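Local coordinates for protein UL16 (PDB 2WY3) that blocks the interaction of the host KLRK1 receptor with its ligands ULBP1 and ULBP2, sequestering KLRK1 ligands inside the cell and so inhibiting NK-cell activation, at residues C12-T17 / D113-E118; D70-N75 / I83-L88; R74-I79 / L98-M103; G87-M90 / V95-L98. All blocks are in the same frame, centred on the assembly; numbering follows the deposited sequence. Where two conformers were deposited one is given.

Contact 1: residues C12-T17 / D113-E118. With NAG (2-acetamido-2-deoxy-beta-D-glucopyranose), chain H.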
# COMPACT_ATOMS: atom_id res chain seq x y z
N CYS B 12 -18.29 -20.99 -2.99
CA CYS B 12 -17.47 -22.16 -3.13
C CYS B 12 -17.01 -22.68 -1.77
O CYS B 12 -16.74 -21.94 -0.84
CB CYS B 12 -16.33 -21.93 -4.15
SG CYS B 12 -14.92 -20.85 -3.75
N ARG B 13 -17.01 -24.01 -1.65
CA ARG B 13 -16.55 -24.62 -0.40
C ARG B 13 -15.03 -24.78 -0.49
O ARG B 13 -14.53 -25.43 -1.40
CB ARG B 13 -17.21 -25.98 -0.19
CG ARG B 13 -16.74 -26.73 1.05
CD ARG B 13 -17.26 -26.10 2.32
NE ARG B 13 -18.70 -25.84 2.24
CZ ARG B 13 -19.64 -26.75 2.47
NH1 ARG B 13 -19.30 -28.00 2.78
NH2 ARG B 13 -20.92 -26.42 2.37
N LEU B 14 -14.31 -24.17 0.44
CA LEU B 14 -12.85 -24.21 0.39
C LEU B 14 -12.33 -25.61 0.69
O LEU B 14 -12.72 -26.23 1.67
CB LEU B 14 -12.23 -23.20 1.36
CG LEU B 14 -10.71 -23.25 1.43
CD1 LEU B 14 -10.10 -22.83 0.09
CD2 LEU B 14 -10.19 -22.37 2.56
N ASN B 15 -11.46 -26.11 -0.18
CA ASN B 15 -10.74 -27.35 0.09
C ASN B 15 -9.26 -27.05 -0.04
O ASN B 15 -8.74 -26.95 -1.16
CB ASN B 15 -11.16 -28.44 -0.89
CG ASN B 15 -10.48 -29.77 -0.61
OD1 ASN B 15 -9.38 -29.82 -0.06
ND2 ASN B 15 -11.14 -30.86 -1.00
N VAL B 16 -8.58 -26.90 1.09
CA VAL B 16 -7.20 -26.41 1.06
C VAL B 16 -6.27 -27.37 0.33
O VAL B 16 -5.23 -26.96 -0.20
CB VAL B 16 -6.65 -26.09 2.48
CG1 VAL B 16 -7.46 -24.95 3.11
CG2 VAL B 16 -6.69 -27.34 3.36
N THR B 17 -6.64 -28.65 0.30
CA THR B 17 -5.85 -29.67 -0.37
C THR B 17 -5.81 -29.46 -1.89
O THR B 17 -4.92 -29.97 -2.57
CB THR B 17 -6.39 -31.08 -0.06
OG1 THR B 17 -6.54 -31.22 1.36
CG2 THR B 17 -5.44 -32.15 -0.58
N ASP B 113 -1.85 -17.55 -0.70
CA ASP B 113 -2.74 -17.59 -1.86
C ASP B 113 -3.93 -16.67 -1.63
O ASP B 113 -4.73 -16.91 -0.72
CB ASP B 113 -3.26 -19.02 -2.10
CG ASP B 113 -2.17 -19.97 -2.61
OD1 ASP B 113 -1.34 -19.54 -3.42
OD2 ASP B 113 -2.15 -21.15 -2.19
N CYS B 114 -4.05 -15.62 -2.45
CA CYS B 114 -5.22 -14.74 -2.37
C CYS B 114 -6.36 -15.36 -3.15
O CYS B 114 -6.24 -15.60 -4.35
CB CYS B 114 -4.90 -13.36 -2.92
SG CYS B 114 -3.74 -12.52 -1.79
N LEU B 115 -7.48 -15.58 -2.46
CA LEU B 115 -8.53 -16.45 -2.95
C LEU B 115 -9.73 -15.65 -3.39
O LEU B 115 -10.02 -14.60 -2.82
CB LEU B 115 -9.01 -17.38 -1.82
CG LEU B 115 -7.96 -18.23 -1.12
CD1 LEU B 115 -8.64 -19.13 -0.08
CD2 LEU B 115 -7.21 -19.07 -2.14
N ARG B 116 -10.43 -16.17 -4.39
CA ARG B 116 -11.73 -15.65 -4.80
C ARG B 116 -12.55 -16.76 -5.42
O ARG B 116 -12.02 -17.61 -6.13
CB ARG B 116 -11.59 -14.53 -5.83
CG ARG B 116 -12.85 -13.64 -5.92
CD ARG B 116 -12.63 -12.41 -6.80
NE ARG B 116 -13.73 -11.46 -6.57
CZ ARG B 116 -13.77 -10.22 -7.05
NH1 ARG B 116 -12.77 -9.77 -7.81
NH2 ARG B 116 -14.80 -9.45 -6.78
N CYS B 117 -13.86 -16.69 -5.23
CA CYS B 117 -14.77 -17.65 -5.85
C CYS B 117 -15.32 -17.08 -7.16
O CYS B 117 -15.84 -15.97 -7.19
CB CYS B 117 -15.92 -17.95 -4.88
SG CYS B 117 -17.05 -19.23 -5.44
N GLU B 118 -15.19 -17.84 -8.24
CA GLU B 118 -15.76 -17.42 -9.51
C GLU B 118 -16.53 -18.59 -10.11
O GLU B 118 -16.02 -19.71 -10.20
CB GLU B 118 -14.66 -16.95 -10.47
CG GLU B 118 -15.19 -16.65 -11.88
CD GLU B 118 -14.09 -16.54 -12.93
OE1 GLU B 118 -12.91 -16.36 -12.55
OE2 GLU B 118 -14.41 -16.63 -14.13
C1 NAG H . -10.28 -32.02 -0.91
C2 NAG H . -11.34 -33.11 -0.76
C3 NAG H . -10.76 -34.51 -0.93
C4 NAG H . -9.90 -34.58 -2.19
C5 NAG H . -8.89 -33.45 -2.24
C6 NAG H . -8.19 -33.45 -3.59
C7 NAG H . -13.30 -32.76 0.63
C8 NAG H . -13.86 -32.63 2.02
N2 NAG H . -11.99 -33.01 0.53
O3 NAG H . -11.80 -35.45 -1.04
O4 NAG H . -9.22 -35.82 -2.21
O5 NAG H . -9.50 -32.19 -2.07
O6 NAG H . -9.14 -33.18 -4.60
O7 NAG H . -14.03 -32.65 -0.35

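Contact 2: residues D70-N75 / I83-L88. With NAG (2-acetamido-2-deoxy-beta-D-glucopyranose), chain L.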
# COMPACT_ATOMS: atom_id res chain seq x y z
N ASP B 70 -16.07 -5.28 4.06
CA ASP B 70 -15.04 -4.38 4.59
C ASP B 70 -14.63 -4.64 6.03
O ASP B 70 -14.15 -3.73 6.72
CB ASP B 70 -15.47 -2.92 4.42
CG ASP B 70 -15.76 -2.57 2.97
OD1 ASP B 70 -14.90 -2.84 2.11
OD2 ASP B 70 -16.85 -2.03 2.71
N THR B 71 -14.78 -5.88 6.48
CA THR B 71 -14.37 -6.25 7.83
C THR B 71 -13.71 -7.61 7.83
O THR B 71 -14.13 -8.50 7.11
CB THR B 71 -15.57 -6.33 8.79
OG1 THR B 71 -16.49 -5.27 8.51
CG2 THR B 71 -15.11 -6.25 10.24
N VAL B 72 -12.69 -7.79 8.66
CA VAL B 72 -12.12 -9.11 8.88
C VAL B 72 -13.13 -9.98 9.62
O VAL B 72 -13.59 -9.61 10.71
CB VAL B 72 -10.83 -9.02 9.72
CG1 VAL B 72 -10.40 -10.39 10.22
CG2 VAL B 72 -9.71 -8.36 8.91
N ILE B 73 -13.50 -11.13 9.05
CA ILE B 73 -14.45 -12.04 9.72
C ILE B 73 -13.74 -13.29 10.28
O ILE B 73 -14.33 -14.09 11.01
CB ILE B 73 -15.63 -12.44 8.80
CG1 ILE B 73 -15.13 -13.15 7.54
CG2 ILE B 73 -16.45 -11.22 8.40
CD1 ILE B 73 -16.27 -13.82 6.76
N ARG B 74 -12.47 -13.43 9.93
CA ARG B 74 -11.65 -14.51 10.47
C ARG B 74 -10.19 -14.10 10.43
O ARG B 74 -9.69 -13.74 9.37
CB ARG B 74 -11.87 -15.80 9.67
CG ARG B 74 -11.05 -16.98 10.17
CD ARG B 74 -11.35 -18.23 9.35
NE ARG B 74 -10.41 -19.31 9.63
CZ ARG B 74 -10.73 -20.60 9.58
NH1 ARG B 74 -9.82 -21.52 9.84
NH2 ARG B 74 -11.97 -20.96 9.27
N ASN B 75 -9.50 -14.16 11.58
CA ASN B 75 -8.06 -13.89 11.62
C ASN B 75 -7.26 -15.15 11.37
O ASN B 75 -7.76 -16.26 11.57
CB ASN B 75 -7.63 -13.39 13.01
CG ASN B 75 -8.10 -11.98 13.32
OD1 ASN B 75 -7.85 -11.05 12.55
ND2 ASN B 75 -8.78 -11.83 14.46
N ILE B 83 1.89 -7.79 10.98
CA ILE B 83 2.10 -6.34 10.98
C ILE B 83 0.82 -5.69 10.44
O ILE B 83 0.36 -4.65 10.95
CB ILE B 83 3.29 -5.97 10.08
CG1 ILE B 83 4.58 -6.54 10.67
CG2 ILE B 83 3.38 -4.44 9.89
CD1 ILE B 83 5.75 -6.58 9.72
N LEU B 84 0.27 -6.31 9.40
CA LEU B 84 -0.99 -5.87 8.81
C LEU B 84 -1.72 -7.09 8.26
O LEU B 84 -1.13 -7.93 7.58
CB LEU B 84 -0.74 -4.87 7.69
CG LEU B 84 -1.96 -4.26 6.98
CD1 LEU B 84 -2.92 -3.62 7.98
CD2 LEU B 84 -1.47 -3.21 5.98
N GLN B 85 -3.02 -7.16 8.54
CA GLN B 85 -3.84 -8.27 8.06
C GLN B 85 -5.28 -7.77 7.92
O GLN B 85 -6.16 -8.10 8.73
CB GLN B 85 -3.76 -9.43 9.06
CG GLN B 85 -4.44 -10.73 8.59
CD GLN B 85 -5.26 -11.38 9.70
OE1 GLN B 85 -4.83 -12.36 10.32
NE2 GLN B 85 -6.44 -10.82 9.97
N ASP B 86 -5.51 -6.97 6.89
CA ASP B 86 -6.78 -6.26 6.75
C ASP B 86 -6.95 -5.81 5.31
O ASP B 86 -6.00 -5.86 4.52
CB ASP B 86 -6.75 -5.04 7.68
CG ASP B 86 -8.13 -4.49 8.00
OD1 ASP B 86 -9.16 -5.06 7.57
OD2 ASP B 86 -8.18 -3.47 8.71
N GLY B 87 -8.15 -5.37 4.97
CA GLY B 87 -8.41 -4.88 3.63
C GLY B 87 -8.63 -3.38 3.65
O GLY B 87 -8.83 -2.78 4.71
N LEU B 88 -8.59 -2.77 2.47
CA LEU B 88 -8.98 -1.37 2.35
C LEU B 88 -9.54 -1.12 0.96
O LEU B 88 -9.16 -1.77 0.01
CB LEU B 88 -7.81 -0.44 2.65
CG LEU B 88 -6.57 -0.39 1.76
CD1 LEU B 88 -6.88 0.14 0.37
CD2 LEU B 88 -5.56 0.52 2.45
C1 NAG L . -9.02 -10.46 14.87
C2 NAG L . -10.38 -10.44 15.59
C3 NAG L . -10.66 -9.07 16.20
C4 NAG L . -9.50 -8.65 17.08
C5 NAG L . -8.19 -8.71 16.29
C6 NAG L . -7.00 -8.37 17.18
C7 NAG L . -12.06 -11.96 14.69
C8 NAG L . -13.26 -12.11 13.80
N2 NAG L . -11.48 -10.77 14.71
O3 NAG L . -11.85 -9.11 16.94
O4 NAG L . -9.72 -7.34 17.52
O5 NAG L . -8.01 -10.00 15.74
O6 NAG L . -6.89 -9.33 18.22
O7 NAG L . -11.66 -12.93 15.35
O HOH W 1 -11.18 -5.35 9.69

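Contact 3: residues R74-I79 / L98-M103. With NAG (2-acetamido-2-deoxy-beta-D-glucopyranose), chain L.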
# COMPACT_ATOMS: atom_id res chain seq x y z
N ARG B 74 -12.47 -13.43 9.93
CA ARG B 74 -11.65 -14.51 10.47
C ARG B 74 -10.19 -14.10 10.43
O ARG B 74 -9.69 -13.74 9.37
CB ARG B 74 -11.87 -15.80 9.67
CG ARG B 74 -11.05 -16.98 10.17
CD ARG B 74 -11.35 -18.23 9.35
NE ARG B 74 -10.41 -19.31 9.63
CZ ARG B 74 -10.73 -20.60 9.58
NH1 ARG B 74 -9.82 -21.52 9.84
NH2 ARG B 74 -11.97 -20.96 9.27
N ASN B 75 -9.50 -14.16 11.58
CA ASN B 75 -8.06 -13.89 11.62
C ASN B 75 -7.26 -15.15 11.37
O ASN B 75 -7.76 -16.26 11.57
CB ASN B 75 -7.63 -13.39 13.01
CG ASN B 75 -8.10 -11.98 13.32
OD1 ASN B 75 -7.85 -11.05 12.55
ND2 ASN B 75 -8.78 -11.83 14.46
N PHE B 76 -6.01 -15.00 10.95
CA PHE B 76 -5.06 -16.10 11.07
C PHE B 76 -5.14 -16.62 12.52
O PHE B 76 -5.32 -15.84 13.46
CB PHE B 76 -3.63 -15.62 10.79
CG PHE B 76 -3.26 -15.57 9.33
CD1 PHE B 76 -3.80 -16.48 8.43
CD2 PHE B 76 -2.33 -14.63 8.88
CE1 PHE B 76 -3.43 -16.46 7.08
CE2 PHE B 76 -1.96 -14.60 7.54
CZ PHE B 76 -2.51 -15.51 6.63
N SER B 77 -4.98 -17.93 12.69
CA SER B 77 -5.00 -18.54 14.02
C SER B 77 -3.87 -18.03 14.90
O SER B 77 -3.99 -18.00 16.13
CB SER B 77 -4.93 -20.07 13.92
OG SER B 77 -3.70 -20.48 13.36
N ASP B 78 -2.76 -17.64 14.28
CA ASP B 78 -1.64 -17.05 14.99
C ASP B 78 -1.32 -15.67 14.43
O ASP B 78 -0.76 -15.54 13.34
CB ASP B 78 -0.39 -17.94 14.90
CG ASP B 78 0.75 -17.45 15.77
OD1 ASP B 78 0.73 -16.25 16.17
OD2 ASP B 78 1.66 -18.25 16.08
N ILE B 79 -1.68 -14.64 15.19
CA ILE B 79 -1.51 -13.28 14.70
C ILE B 79 -0.28 -12.57 15.27
O ILE B 79 -0.08 -11.39 14.99
CB ILE B 79 -2.76 -12.41 14.98
CG1 ILE B 79 -2.98 -12.24 16.48
CG2 ILE B 79 -3.97 -13.03 14.30
CD1 ILE B 79 -4.17 -11.34 16.81
N LEU B 98 -6.41 -6.56 -0.29
CA LEU B 98 -6.16 -7.28 0.95
C LEU B 98 -4.66 -7.23 1.23
O LEU B 98 -3.85 -7.64 0.40
CB LEU B 98 -6.61 -8.75 0.83
CG LEU B 98 -8.10 -9.03 0.66
CD1 LEU B 98 -8.39 -10.51 0.90
CD2 LEU B 98 -8.93 -8.17 1.61
N TYR B 99 -4.30 -6.73 2.41
CA TYR B 99 -2.90 -6.61 2.81
C TYR B 99 -2.54 -7.65 3.83
O TYR B 99 -3.20 -7.76 4.86
CB TYR B 99 -2.64 -5.24 3.45
CG TYR B 99 -2.60 -4.09 2.48
CD1 TYR B 99 -1.39 -3.52 2.10
CD2 TYR B 99 -3.77 -3.57 1.94
CE1 TYR B 99 -1.34 -2.47 1.21
CE2 TYR B 99 -3.73 -2.51 1.04
CZ TYR B 99 -2.51 -1.97 0.69
OH TYR B 99 -2.45 -0.92 -0.20
N THR B 100 -1.49 -8.41 3.56
CA THR B 100 -0.93 -9.33 4.53
C THR B 100 0.56 -9.04 4.67
O THR B 100 1.34 -9.33 3.77
CB THR B 100 -1.11 -10.81 4.10
OG1 THR B 100 -2.50 -11.05 3.78
CG2 THR B 100 -0.65 -11.75 5.21
N SER B 101 0.94 -8.44 5.79
CA SER B 101 2.34 -8.15 6.08
C SER B 101 2.70 -8.80 7.40
O SER B 101 2.00 -8.63 8.39
CB SER B 101 2.57 -6.63 6.14
OG SER B 101 3.90 -6.32 6.51
N ARG B 102 3.79 -9.56 7.41
CA ARG B 102 4.19 -10.29 8.60
C ARG B 102 5.69 -10.28 8.74
O ARG B 102 6.40 -10.14 7.75
CB ARG B 102 3.74 -11.76 8.50
CG ARG B 102 2.35 -11.96 7.92
CD ARG B 102 1.99 -13.44 7.91
NE ARG B 102 1.41 -13.87 9.18
CZ ARG B 102 1.16 -15.13 9.51
NH1 ARG B 102 1.46 -16.12 8.68
NH2 ARG B 102 0.61 -15.41 10.69
N MET B 103 6.17 -10.45 9.97
CA MET B 103 7.58 -10.71 10.19
C MET B 103 7.92 -12.04 9.54
O MET B 103 7.13 -12.98 9.59
CB MET B 103 7.89 -10.76 11.70
CG MET B 103 7.55 -9.45 12.40
SD MET B 103 7.99 -9.49 14.15
CE MET B 103 7.01 -10.86 14.72
C1 NAG L . -9.02 -10.46 14.87
C2 NAG L . -10.38 -10.44 15.59
C3 NAG L . -10.66 -9.07 16.20
C4 NAG L . -9.50 -8.65 17.08
C5 NAG L . -8.19 -8.71 16.29
C6 NAG L . -7.00 -8.37 17.18
C7 NAG L . -12.06 -11.96 14.69
C8 NAG L . -13.26 -12.11 13.80
N2 NAG L . -11.48 -10.77 14.71
O3 NAG L . -11.85 -9.11 16.94
O4 NAG L . -9.72 -7.34 17.52
O5 NAG L . -8.01 -10.00 15.74
O6 NAG L . -6.89 -9.33 18.22
O7 NAG L . -11.66 -12.93 15.35

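Contact 4: residues G87-M90 / V95-L98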
# COMPACT_ATOMS: atom_id res chain seq x y z
N GLY B 87 -8.15 -5.37 4.97
CA GLY B 87 -8.41 -4.88 3.63
C GLY B 87 -8.63 -3.38 3.65
O GLY B 87 -8.83 -2.78 4.71
N LEU B 88 -8.59 -2.77 2.47
CA LEU B 88 -8.98 -1.37 2.35
C LEU B 88 -9.54 -1.12 0.96
O LEU B 88 -9.16 -1.77 0.01
CB LEU B 88 -7.81 -0.44 2.65
CG LEU B 88 -6.57 -0.39 1.76
CD1 LEU B 88 -6.88 0.14 0.37
CD2 LEU B 88 -5.56 0.52 2.45
N LYS B 89 -10.46 -0.18 0.86
CA LYS B 89 -11.04 0.16 -0.44
C LYS B 89 -10.41 1.42 -0.98
O LYS B 89 -10.29 2.42 -0.27
CB LYS B 89 -12.55 0.37 -0.31
CG LYS B 89 -13.35 -0.92 -0.24
CD LYS B 89 -14.85 -0.65 -0.30
CE LYS B 89 -15.31 0.14 0.92
NZ LYS B 89 -16.79 0.31 0.93
N MET B 90 -10.01 1.40 -2.25
CA MET B 90 -9.46 2.59 -2.87
C MET B 90 -10.58 3.57 -3.18
O MET B 90 -11.73 3.16 -3.36
CB MET B 90 -8.71 2.23 -4.16
CG MET B 90 -7.45 1.44 -3.89
SD MET B 90 -6.53 1.03 -5.39
CE MET B 90 -5.82 2.62 -5.85
N VAL B 95 -11.71 -0.75 -6.26
CA VAL B 95 -10.80 -1.84 -5.95
C VAL B 95 -10.71 -2.01 -4.45
O VAL B 95 -10.57 -1.03 -3.71
CB VAL B 95 -9.39 -1.50 -6.47
CG1 VAL B 95 -8.37 -2.56 -6.02
CG2 VAL B 95 -9.41 -1.36 -8.00
N THR B 96 -10.76 -3.26 -4.00
CA THR B 96 -10.46 -3.58 -2.61
C THR B 96 -9.11 -4.30 -2.60
O THR B 96 -8.89 -5.20 -3.39
CB THR B 96 -11.51 -4.54 -2.03
OG1 THR B 96 -12.80 -3.91 -2.06
CG2 THR B 96 -11.16 -4.89 -0.59
N LYS B 97 -8.20 -3.88 -1.72
CA LYS B 97 -6.94 -4.59 -1.60
C LYS B 97 -6.90 -5.32 -0.27
O LYS B 97 -7.31 -4.78 0.76
CB LYS B 97 -5.77 -3.61 -1.66
CG LYS B 97 -5.49 -3.08 -3.06
CD LYS B 97 -4.47 -1.95 -3.00
CE LYS B 97 -4.03 -1.53 -4.39
NZ LYS B 97 -3.23 -0.28 -4.33
N LEU B 98 -6.41 -6.56 -0.29
CA LEU B 98 -6.16 -7.28 0.95
C LEU B 98 -4.66 -7.23 1.23
O LEU B 98 -3.85 -7.64 0.40
CB LEU B 98 -6.61 -8.75 0.83
CG LEU B 98 -8.10 -9.03 0.66
CD1 LEU B 98 -8.39 -10.51 0.90
CD2 LEU B 98 -8.93 -8.17 1.61

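Contact 1: residues C12-T17 / D113-E118
Cys12 and Cys117 form the close half of this contact, a disulfide between strand 10-13 and the end of strand 110-118. Both cysteines have two conformers. In the pair described here Cys12 CB lies 3.1 Å from Cys117 SG, whereas Cys12 SG and Cys117 SG stand 3.2 Å apart, too far for a bond, so the exact bridge geometry is doubtful. Cys12 is buried against Thr122. The second part of the packing is Leu14 and Leu115, whose side chains cross at about a right angle: Leu14 CD1 meets Leu115 CD1 at 4.0 Å, and Leu64 of strand 62-68 touches both residues. The other side is loose. Arg13 and Glu118 project away from the contact, and Asn15 carries an N-linked sugar, its ND2 bonded to C1 of the N-acetylglucosamine at 1.4 Å. The Asn15 OD1 beside that linkage receives a weak hydrogen bond from Thr17 N (3.0 Å, 131°). No hydrogen bond crosses between the segments, although just outside them Ser10 OG makes a weak one to Cys117 O. Covalent sulfur chemistry and leucine packing, rather than strand pairing, therefore join these two segments.

Contact 2: residues D70-N75 / I83-L88
Asp86 OD1 is gripped by several groups. A water bridges it to Val72 N, donating to OD1 over 2.9 Å and accepting from Val72 N over 3.0 Å; Gly87 N adds a weak bond, and a basic side chain of the other protein's chain forms a salt bridge. OD2 is hydrogen-bonded to a polar side chain of that chain. The carboxylate would thus be expected to stay negative. Val72 CG2 touches both Asp86 OD1 and Gln85 O, each at 3.6 Å. The second polar tie is direct: Gln85 NE2 donates to Asn75 OD1 at 2.9 Å (150°), arriving in the carbonyl plane on a lone pair, although OD1 lies tilted out of the Gln85 amide plane and the two amides are turned 37° apart. The segments belong to edge strands of two facing sheets, 71-74 and 82-89, each broken by a classic beta bulge: Ile73 and Arg74 both face Leu66, Ile83 and Leu84 both face Ser101. Gln85 bends at chi2 (-137°), which brings its amide to the loop; there OE1 also accepts from Phe76 N, fixing the amide's rotation. Asn75 ND2 is bonded to C1 of the N-linked sugar, leaving OD1 to accept the glutamine.

Contact 3: residues R74-I79 / L98-M103
The Arg102 guanidinium has Phe76 over one face, with CD2 3.5 Å above the plane and close to its centre, while Asp78 O sits in the plane at the edge, 3.0 Å from Arg102 NH2. Ring and guanidinium are inclined by 37°, so the two planes are not stacked in parallel: Phe76 CD2 comes nearest, 3.5 Å from Arg102 NH2 and 3.6 Å from CZ, with CE2 3.7 Å from CZ. Thr100 approaches the ring at its edge, CG2 near the ring plane, 3.9 Å from Phe76 CE2. In the fold, Phe76 belongs to the loop that crosses from edge strand 71-74 to strand 82-89, and its side chain enters the interior between the two beta sheets, where it meets Trp65 edge-to-face and packs on Phe53. Arg102 reaches this interior from strand 95-102 by a bend at chi3 (86°). Its other nitrogens are held by neighbours: NE donates to Asn82 OD1, NH1 bonds to Tyr112 OH, and the group also makes a cation-pi contact with Phe53. This buried cation is thus fixed in rotation and probably screened by polar and aromatic partners. The Asp78 carboxylate stays apart, OD1 being 5.5 Å from Arg102 NH2 and hydrogen-bonded to Thr80 instead. Thr100 OG1 is engaged by Trp65 NE1, which leaves the CG2 methyl as the group offered to Phe76.

Contact 4: residues G87-M90 / V95-L98
Met90 and Lys97 cross obliquely, with the thioether SD lying 3.7 Å from Lys97 CE and the same distance from its ammonium NZ. Lys97 runs extended beyond CG, whereas Met90 bends at chi3 (73°), which turns the methyl aside and leaves SD to meet the lysine; SD also rests 4.0 Å from Val95 CB. Leu88 shares the face of Lys97 and packs on an apolar side chain of the other protein's chain. On the reverse face, the Lys89 chain lies obliquely against Thr96, CG reaching OG1 at 3.5 Å, before its end leads away to a salt bridge with Asp70. Further along, Leu98 CD2 comes over Gly87 CA at 3.9 Å, and Leu98 continues into the interior, onto Trp65 and Tyr67. The backbones set these orientations: Leu88 and Lys97 form a hydrogen-bonded antiparallel pair, Leu88 N to Lys97 O and Lys97 N to Leu88 O both 2.9 Å, flanked by non-hydrogen-bonded pairs of Gly87 with Leu98 and Lys89 with Thr96. Met90 N also bonds to Val95 O. The strand segments run at 161°, as in a twisted beta hairpin, here the turn end of strands 82-89 and 95-102 within a three-stranded antiparallel sheet.

The chain is the probably extracellular part of a longer membrane protein. From the N terminus, contact 1 opens first and closes last: its disulfide-linked ends enclose 95 residues, and the other three contacts nest inside that loop. Contact 2 closes a short loop of seven residues, tying edge strand 71-74 of the mixed sheet to strand 82-89 of the three-stranded sheet. Contact 3 starts on the shared Arg74 and Asn75 and ends after contact 2 has closed, so the two loops cross; it reaches the central strand 95-102. Contact 4 begins on Gly87 and Leu88, where contact 2 ends, and lies within contact 3, sharing Leu98.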